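Side-chain contacts in putative acetyltransferase Sthe_0691 (PDB 3SHP), which is a putative acetyltransferase, probably moving an acetyl group from acetyl-CoA to an acceptor that is not yet established: residues 5-10 and 110-115; 34-39 and 57-62. All blocks are in the same frame, centred on the assembly; numbering follows the deposited sequence.

How the interactions relate
From the N terminus, residues 5-10 run into strand 9-10 and meet helix 98-116 at residues 110-115; interaction 1 thereby closes a loop of 99 intervening residues. Interaction 2 is nested wholly inside that loop: residues 34-39, a coil after helix 21-26, return to residues 57-62 at the start of strand 58-66 after only 17 residues. The centres of interactions 1 and 2 lie about 17 Å apart, on opposite faces of the same mixed sheet. Strand 58-66 connects them, since W59 receives the 34-39 coil on one face while L62 packs on the other, with L62 CD1 4.1 Å from W112 CZ3 of interaction 1 and L62 CD2 4.3 Å from V7 CG1.

Interaction 1. Residues 5-10 and 110-115; sequences QAVYLT and VPWLRD
L9 and V7 both reach the indole side chain of W112, and together these three residues make up the whole contact, which buries 159 Å² without a hydrogen bond across it. The tight part is at L9. Its methyl fork closes on the root of the tryptophan: CD1 and CD2 of L9 each lie 3.8 Å from W112 CB, and L9 CD2 comes within 3.9 Å of W112 CG, a nearly symmetrical fit in which the two side chains cross at about a right angle. On the helix, W112 CG stands anti to the backbone N (chi1 168°), which carries the indole off the helix toward the N-terminal segment. That helix, 98-116, links the parallel strands 84-91 and 121-127 as the connection of a beta-alpha-beta crossover, an arrangement found in the GNAT acetyltransferase fold, to which this protein probably belongs. The V7 end is looser: V7 CG1 lies over one face of the indole, but V7 reaches it closely through CG2 alone, 3.7 Å from W112 CZ2, whereas both L9 methyls touch W112 CB and CG. None of the three residues is fully buried, and beyond V7 the chain runs back through A6 and Q5, both exposed. Cutting W112 back to an alanine is likely to leave V7 without its partner on the helix and to open a gap between the segments, with L9 keeping little beyond the CB contact. The W112 side chain also touches M4 and I78, and the ring of H117 meets the indole edge-to-face.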
# COMPACT_ATOMS: atom_id res chain seq x y z
N GLN A 5 17.27 14.45 -31.51
CA GLN A 5 16.21 15.17 -32.24
C GLN A 5 16.15 14.85 -33.75
O GLN A 5 15.12 15.08 -34.40
CB GLN A 5 16.33 16.69 -32.01
CG GLN A 5 17.59 17.39 -32.59
CD GLN A 5 18.91 16.95 -31.94
OE1 GLN A 5 19.04 16.87 -30.71
NE2 GLN A 5 19.91 16.66 -32.79
N ALA A 6 17.24 14.33 -34.32
CA ALA A 6 17.28 14.03 -35.77
C ALA A 6 16.83 12.60 -36.11
O ALA A 6 16.63 12.29 -37.28
CB ALA A 6 18.69 14.34 -36.38
N VAL A 7 16.65 11.76 -35.10
CA VAL A 7 16.33 10.36 -35.32
C VAL A 7 15.00 10.20 -36.07
O VAL A 7 13.97 10.74 -35.65
CB VAL A 7 16.26 9.59 -34.00
CG1 VAL A 7 15.98 8.12 -34.26
CG2 VAL A 7 17.56 9.75 -33.23
N TYR A 8 15.04 9.49 -37.19
CA TYR A 8 13.83 9.13 -37.92
C TYR A 8 14.05 7.76 -38.55
O TYR A 8 14.78 7.63 -39.53
CB TYR A 8 13.47 10.18 -38.98
CG TYR A 8 12.20 9.80 -39.72
CD1 TYR A 8 10.94 9.89 -39.09
CD2 TYR A 8 12.25 9.32 -41.03
CE1 TYR A 8 9.77 9.50 -39.76
CE2 TYR A 8 11.08 8.95 -41.71
CZ TYR A 8 9.85 9.03 -41.07
OH TYR A 8 8.71 8.66 -41.76
N LEU A 9 13.41 6.75 -37.98
CA LEU A 9 13.64 5.37 -38.32
C LEU A 9 12.28 4.81 -38.64
O LEU A 9 11.45 4.61 -37.73
CB LEU A 9 14.25 4.59 -37.15
CG LEU A 9 15.44 5.21 -36.40
CD1 LEU A 9 15.85 4.32 -35.26
CD2 LEU A 9 16.65 5.46 -37.29
N THR A 10 12.02 4.57 -39.92
CA THR A 10 10.68 4.15 -40.30
C THR A 10 10.66 2.80 -41.01
O THR A 10 11.56 2.48 -41.79
CB THR A 10 9.96 5.19 -41.15
OG1 THR A 10 8.64 4.73 -41.41
CG2 THR A 10 10.70 5.45 -42.45
N VAL A 110 17.96 -1.35 -34.02
CA VAL A 110 19.27 -2.02 -33.95
C VAL A 110 20.29 -1.53 -34.99
O VAL A 110 21.42 -1.15 -34.64
CB VAL A 110 19.15 -3.58 -33.91
CG1 VAL A 110 20.56 -4.26 -34.02
CG2 VAL A 110 18.48 -4.02 -32.64
N PRO A 111 19.91 -1.50 -36.28
CA PRO A 111 20.92 -1.04 -37.24
C PRO A 111 21.37 0.40 -36.96
O PRO A 111 22.56 0.72 -37.17
CB PRO A 111 20.21 -1.12 -38.60
CG PRO A 111 19.02 -2.01 -38.37
CD PRO A 111 18.62 -1.77 -36.94
N TRP A 112 20.43 1.25 -36.52
CA TRP A 112 20.75 2.62 -36.10
C TRP A 112 21.77 2.61 -34.95
O TRP A 112 22.74 3.39 -34.96
CB TRP A 112 19.48 3.40 -35.73
CG TRP A 112 19.78 4.70 -35.04
CD1 TRP A 112 20.35 5.82 -35.59
CD2 TRP A 112 19.53 5.03 -33.65
NE1 TRP A 112 20.48 6.81 -34.64
CE2 TRP A 112 19.98 6.35 -33.45
CE3 TRP A 112 18.97 4.33 -32.57
CZ2 TRP A 112 19.89 7.00 -32.20
CZ3 TRP A 112 18.89 4.98 -31.33
CH2 TRP A 112 19.37 6.29 -31.16
N LEU A 113 21.56 1.74 -33.97
CA LEU A 113 22.46 1.62 -32.82
C LEU A 113 23.87 1.18 -33.22
O LEU A 113 24.86 1.73 -32.72
CB LEU A 113 21.87 0.67 -31.75
CG LEU A 113 20.80 1.23 -30.79
CD1 LEU A 113 20.38 0.18 -29.75
CD2 LEU A 113 21.24 2.50 -30.06
N ARG A 114 23.97 0.19 -34.12
CA ARG A 114 25.28 -0.28 -34.60
C ARG A 114 26.02 0.78 -35.41
O ARG A 114 27.22 0.95 -35.23
CB ARG A 114 25.15 -1.55 -35.45
CG ARG A 114 24.62 -2.81 -34.71
CD ARG A 114 24.78 -4.02 -35.67
NE ARG A 114 24.20 -5.30 -35.24
CZ ARG A 114 24.83 -6.23 -34.51
NH1 ARG A 114 24.21 -7.36 -34.24
NH2 ARG A 114 26.07 -6.04 -34.05
N ASP A 115 25.32 1.50 -36.28
CA ASP A 115 25.96 2.46 -37.19
C ASP A 115 26.29 3.82 -36.57
O ASP A 115 27.38 4.35 -36.75
CB ASP A 115 25.12 2.71 -38.45
CG ASP A 115 24.89 1.46 -39.28
OD1 ASP A 115 25.64 0.48 -39.13
OD2 ASP A 115 23.94 1.47 -40.10

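Interaction 2. Residues 34-39 and 57-62; sequences RFPVNA and ARWHLL. With SRT (S,R meso-tartaric acid), chain C.
W59, F35 and P36 account for most of the 212 Å² buried here, and W59 alone contributes more than half. Its indole projects from strand 58-66 into the bend of the 34-39 coil. F35 meets it in a T-shaped stack: the F35 edge points at the W59 face, with planes at 81° and F35 CD1 3.8 Å from W59 CE3, offset toward the rim of the indole. W59 CG is anti to its carbonyl carbon (chi1 -66°), the setting that turns one indole face to the F35 edge. P36 arrives from the opposite direction to W59, and its CG packs 3.9 Å from W59 CZ3. At the far end of the indole the partners are backbone: N38 CA lies 3.4 Å from W59 CH2, and V37 O sits near the ring plane at the edge, 3.7 Å from W59 CZ2. The coil is itself fixed by hydrogen bonds from A39 N to E79 and from R88 to N38 O.

The meso-tartrate occupies the F35 side of W59. R58 and H60 pair with strand 72-80, whereas the backbone of W59 serves the ligand: its N donates to tartrate O11 at 3.1 Å and 169°, and tartrate O2 donates to W59 O at 2.6 Å. The ligand thus pairs with the strand edge much as a neighbouring strand would. F35 CZ approaches tartrate O4 to 3.6 Å, and D97 of the second subunit supplies another hydrogen bond, placing the pocket at a subunit interface. Because the two segments are joined by apolar and ring contacts while W59 grips the ligand through its backbone, the aromatic pair probably sets the shape of the pocket wall more than its polarity.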
# COMPACT_ATOMS: atom_id res chain seq x y z
N ARG A 34 8.92 7.57 -14.67
CA ARG A 34 9.96 7.54 -13.67
C ARG A 34 11.09 6.63 -14.13
O ARG A 34 10.87 5.71 -14.93
CB ARG A 34 9.41 7.12 -12.31
CG ARG A 34 8.19 7.93 -11.83
CD ARG A 34 7.58 7.26 -10.59
NE ARG A 34 7.19 5.87 -10.89
CZ ARG A 34 6.72 5.00 -10.01
NH1 ARG A 34 6.57 5.34 -8.74
NH2 ARG A 34 6.42 3.77 -10.40
N PHE A 35 12.31 6.94 -13.69
CA PHE A 35 13.46 6.18 -14.15
C PHE A 35 13.57 4.83 -13.46
O PHE A 35 13.39 4.74 -12.25
CB PHE A 35 14.75 6.98 -14.02
CG PHE A 35 14.93 7.97 -15.14
CD1 PHE A 35 15.52 7.59 -16.35
CD2 PHE A 35 14.46 9.29 -15.00
CE1 PHE A 35 15.68 8.49 -17.41
CE2 PHE A 35 14.60 10.20 -16.06
CZ PHE A 35 15.22 9.79 -17.27
N PRO A 36 13.85 3.79 -14.24
CA PRO A 36 14.23 2.50 -13.65
C PRO A 36 15.73 2.55 -13.32
O PRO A 36 16.40 3.55 -13.64
CB PRO A 36 13.94 1.50 -14.78
CG PRO A 36 14.25 2.30 -16.03
CD PRO A 36 13.92 3.77 -15.71
N VAL A 37 16.28 1.49 -12.71
CA VAL A 37 17.73 1.50 -12.42
C VAL A 37 18.59 1.41 -13.69
O VAL A 37 19.67 1.99 -13.76
CB VAL A 37 18.19 0.46 -11.36
CG1 VAL A 37 17.53 0.78 -10.01
CG2 VAL A 37 17.86 -0.99 -11.78
N ASN A 38 18.08 0.71 -14.70
CA ASN A 38 18.79 0.59 -15.97
C ASN A 38 17.75 0.26 -17.04
O ASN A 38 16.56 0.11 -16.70
CB ASN A 38 19.86 -0.51 -15.87
CG ASN A 38 19.30 -1.80 -15.33
OD1 ASN A 38 18.26 -2.31 -15.81
ND2 ASN A 38 19.95 -2.33 -14.31
N ALA A 39 18.17 0.19 -18.30
CA ALA A 39 17.27 -0.19 -19.39
C ALA A 39 17.38 -1.67 -19.77
O ALA A 39 16.61 -2.16 -20.58
CB ALA A 39 17.51 0.69 -20.62
N ALA A 57 26.54 8.58 -18.11
CA ALA A 57 25.46 7.80 -18.69
C ALA A 57 24.46 8.71 -19.41
O ALA A 57 24.21 9.85 -18.97
CB ALA A 57 24.78 6.99 -17.61
N ARG A 58 23.92 8.24 -20.53
CA ARG A 58 22.95 9.03 -21.29
C ARG A 58 21.71 8.17 -21.56
O ARG A 58 21.81 7.11 -22.15
CB ARG A 58 23.56 9.59 -22.59
CG ARG A 58 24.65 10.69 -22.39
CD ARG A 58 24.10 11.96 -21.67
NE ARG A 58 25.10 13.01 -21.44
CZ ARG A 58 25.71 13.26 -20.27
NH1 ARG A 58 25.45 12.54 -19.17
NH2 ARG A 58 26.60 14.24 -20.20
N TRP A 59 20.56 8.66 -21.11
CA TRP A 59 19.29 7.97 -21.30
C TRP A 59 18.48 8.64 -22.38
O TRP A 59 18.46 9.88 -22.50
CB TRP A 59 18.46 7.97 -20.03
CG TRP A 59 19.02 7.20 -18.88
CD1 TRP A 59 20.11 7.53 -18.11
CD2 TRP A 59 18.47 6.01 -18.32
NE1 TRP A 59 20.28 6.59 -17.11
CE2 TRP A 59 19.28 5.65 -17.22
CE3 TRP A 59 17.39 5.19 -18.65
CZ2 TRP A 59 19.03 4.52 -16.45
CZ3 TRP A 59 17.14 4.07 -17.89
CH2 TRP A 59 17.96 3.75 -16.80
N HIS A 60 17.78 7.83 -23.16
CA HIS A 60 16.96 8.36 -24.23
C HIS A 60 15.66 7.61 -24.31
O HIS A 60 15.56 6.46 -23.85
CB HIS A 60 17.72 8.32 -25.55
CG HIS A 60 18.94 9.18 -25.54
ND1 HIS A 60 18.89 10.55 -25.65
CD2 HIS A 60 20.26 8.87 -25.37
CE1 HIS A 60 20.12 11.05 -25.57
NE2 HIS A 60 20.97 10.04 -25.40
N LEU A 61 14.68 8.28 -24.88
CA LEU A 61 13.38 7.69 -25.11
C LEU A 61 12.95 7.91 -26.55
O LEU A 61 12.91 9.05 -27.00
CB LEU A 61 12.37 8.36 -24.21
CG LEU A 61 12.13 7.73 -22.86
CD1 LEU A 61 11.15 8.66 -22.11
CD2 LEU A 61 11.59 6.33 -23.04
N LEU A 62 12.61 6.83 -27.24
CA LEU A 62 12.06 6.90 -28.56
C LEU A 62 10.59 6.49 -28.50
O LEU A 62 10.25 5.48 -27.87
CB LEU A 62 12.82 5.97 -29.51
CG LEU A 62 14.32 6.23 -29.74
CD1 LEU A 62 14.89 5.21 -30.70
CD2 LEU A 62 14.56 7.66 -30.28
O1 SRT C . 19.80 12.09 -17.78
O11 SRT C . 20.22 11.47 -19.82
C1 SRT C . 19.40 11.80 -18.93
C2 SRT C . 17.89 11.84 -19.20
O2 SRT C . 17.51 11.09 -20.36
C3 SRT C . 17.32 13.24 -19.42
O3 SRT C . 18.22 14.25 -18.96
C4 SRT C . 15.95 13.40 -18.79
O4 SRT C . 15.82 13.33 -17.54
O41 SRT C . 14.97 13.60 -19.54